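Long-range contact in methyl-coenzyme M reductase subunit beta (Methanosarcina barkeri, PDB 1E6Y), which forms part of the nickel enzyme that cleaves methyl-coenzyme M with coenzyme B, releasing methane and the mixed heterodisulfide in the last step of methanogenesis: residues 89-94 and 113-118. Residues are numbered along the deposited sequence; the frame is centred on the assembly and turned at random.
Sequences VQVDEG and PKSRII
Val89 O takes two hydrogen bonds from Arg116, which meets it side-on. NE gives the shorter bond, 2.8 Å to Val89 O, and lies in the carbonyl plane. NH1 stands 2.9 Å from Val89 O but comes from above that plane. The oxygen itself lies almost in the guanidinium plane. Because the two N-H groups share it, neither bond is straight (153° at NE, 143° at NH1). The Arg116 chain runs extended from CG to NE (chi3 178°), which carries the guanidinium across to the end of helix 78-89. Over one face of the group sits Val91 CG2, 3.9 Å from Arg116 CZ. The same methyl packs 3.7 Å from Pro113 CG, the two side chains crossing at about a right angle. Pro113 CD also touches Val89 CG1, at 3.9 Å. A leucine in place of Arg116 would probably leave Val89 O without both of these donors and Val91 CG2 without its flat partner. One water bridges the segments, donating to Asp92 OD2 and accepting from Ser115 OG, each 2.9 Å away. Helix 125-141 of the same chain and Thr26 of a second copy of this subunit also pack against Arg116. The contact lies away from the coenzyme sites. It is an arginine side chain hydrogen-bonded to the carbonyl of the last residue of helix 78-89, joining that helix end, before the antiparallel hairpin 98-102/107-111, to helix 114-118, which follows it.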
loop_
_atom_site.group_PDB
_atom_site.type_symbol
_atom_site.label_atom_id
_atom_site.label_comp_id
_atom_site.label_asym_id
_atom_site.label_seq_id
_atom_site.Cartn_x
_atom_site.Cartn_y
_atom_site.Cartn_z
ATOM N N VAL E 89 23.462 14.119 -19.350
ATOM C CA VAL E 89 22.388 13.227 -19.776
ATOM C C VAL E 89 22.804 12.338 -20.949
ATOM O O VAL E 89 22.419 11.168 -21.009
ATOM C CB VAL E 89 21.118 14.029 -20.168
ATOM C CG1 VAL E 89 20.063 13.102 -20.759
ATOM C CG2 VAL E 89 20.556 14.740 -18.952
ATOM N N GLN E 90 23.610 12.881 -21.861
ATOM C CA GLN E 90 24.019 12.149 -23.060
ATOM C C GLN E 90 24.889 10.941 -22.719
ATOM O O GLN E 90 25.499 10.885 -21.652
ATOM C CB GLN E 90 24.764 13.077 -24.031
ATOM C CG GLN E 90 26.182 13.428 -23.614
ATOM C CD GLN E 90 26.964 14.105 -24.723
ATOM O OE1 GLN E 90 26.389 14.634 -25.677
ATOM N NE2 GLN E 90 28.285 14.098 -24.600
ATOM N N VAL E 91 24.859 9.942 -23.597
ATOM C CA VAL E 91 25.628 8.716 -23.423
ATOM C C VAL E 91 26.783 8.656 -24.421
ATOM O O VAL E 91 27.912 8.344 -24.048
ATOM C CB VAL E 91 24.722 7.463 -23.588
ATOM C CG1 VAL E 91 25.568 6.204 -23.691
ATOM C CG2 VAL E 91 23.743 7.348 -22.419
ATOM N N ASP E 92 26.484 8.932 -25.681
ATOM C CA ASP E 92 27.506 9.024 -26.725
ATOM C C ASP E 92 27.486 10.432 -27.299
ATOM O O ASP E 92 26.430 11.050 -27.402
ATOM C CB ASP E 92 27.242 8.007 -27.852
ATOM C CG ASP E 92 26.928 6.616 -27.330
ATOM O OD1 ASP E 92 27.746 6.056 -26.572
ATOM O OD2 ASP E 92 25.837 6.100 -27.653
ATOM N N GLU E 93 28.666 10.936 -27.653
ATOM C CA GLU E 93 28.775 12.217 -28.336
ATOM C C GLU E 93 28.027 12.170 -29.664
ATOM O O GLU E 93 28.148 11.199 -30.419
ATOM C CB GLU E 93 30.246 12.559 -28.570
ATOM C CG GLU E 93 30.878 13.382 -27.444
ATOM C CD GLU E 93 30.341 14.809 -27.375
ATOM O OE1 GLU E 93 30.413 15.417 -26.286
ATOM O OE2 GLU E 93 29.861 15.329 -28.407
ATOM N N GLY E 94 27.116 13.120 -29.844
ATOM C CA GLY E 94 26.346 13.179 -31.072
ATOM C C GLY E 94 25.164 12.230 -31.114
ATOM O O GLY E 94 24.602 11.989 -32.185
ATOM N N PRO E 113 18.882 10.138 -24.260
ATOM C CA PRO E 113 19.102 9.296 -25.439
ATOM C C PRO E 113 18.328 7.984 -25.335
ATOM O O PRO E 113 18.111 7.475 -24.234
ATOM C CB PRO E 113 20.611 9.062 -25.431
ATOM C CG PRO E 113 20.993 9.188 -23.987
ATOM C CD PRO E 113 20.105 10.271 -23.445
ATOM N N LYS E 114 17.916 7.446 -26.478
ATOM C CA LYS E 114 17.187 6.180 -26.527
ATOM C C LYS E 114 17.919 5.056 -25.804
ATOM O O LYS E 114 17.290 4.160 -25.247
ATOM C CB LYS E 114 16.923 5.767 -27.979
ATOM C CG LYS E 114 15.729 6.463 -28.592
ATOM C CD LYS E 114 15.621 6.224 -30.088
ATOM C CE LYS E 114 14.342 6.857 -30.628
ATOM N NZ LYS E 114 14.312 6.984 -32.114
ATOM N N SER E 115 19.244 5.149 -25.761
ATOM C CA SER E 115 20.068 4.143 -25.103
ATOM C C SER E 115 19.718 3.933 -23.627
ATOM O O SER E 115 19.837 2.817 -23.119
ATOM C CB SER E 115 21.554 4.501 -25.237
ATOM O OG SER E 115 21.836 5.763 -24.658
ATOM N N ARG E 116 19.284 4.990 -22.939
ATOM C CA ARG E 116 18.908 4.847 -21.525
ATOM C C ARG E 116 17.604 4.065 -21.380
ATOM O O ARG E 116 17.465 3.292 -20.431
ATOM C CB ARG E 116 18.810 6.201 -20.832
ATOM C CG ARG E 116 20.132 6.960 -20.786
ATOM C CD ARG E 116 20.055 8.169 -19.874
ATOM N NE ARG E 116 21.319 8.902 -19.762
ATOM C CZ ARG E 116 22.358 8.512 -19.016
ATOM N NH1 ARG E 116 23.437 9.304 -19.019
ATOM N NH2 ARG E 116 22.359 7.406 -18.309
ATOM N N ILE E 117 16.706 4.206 -22.351
ATOM C CA ILE E 117 15.464 3.447 -22.367
ATOM C C ILE E 117 15.723 2.005 -22.814
ATOM O O ILE E 117 15.171 1.060 -22.244
ATOM C CB ILE E 117 14.429 4.122 -23.303
ATOM C CG1 ILE E 117 14.023 5.481 -22.725
ATOM C CG2 ILE E 117 13.209 3.226 -23.500
ATOM C CD1 ILE E 117 13.509 5.424 -21.288
ATOM N N ILE E 118 16.629 1.835 -23.771
ATOM C CA ILE E 118 16.981 0.508 -24.273
ATOM C C ILE E 118 17.649 -0.330 -23.181
ATOM O O ILE E 118 17.314 -1.499 -22.996
ATOM C CB ILE E 118 17.918 0.616 -25.505
ATOM C CG1 ILE E 118 17.159 1.247 -26.677
ATOM C CG2 ILE E 118 18.447 -0.765 -25.903
ATOM C CD1 ILE E 118 18.051 1.698 -27.816
HETATM O O HOH W 1 23.348 7.152 -26.695
#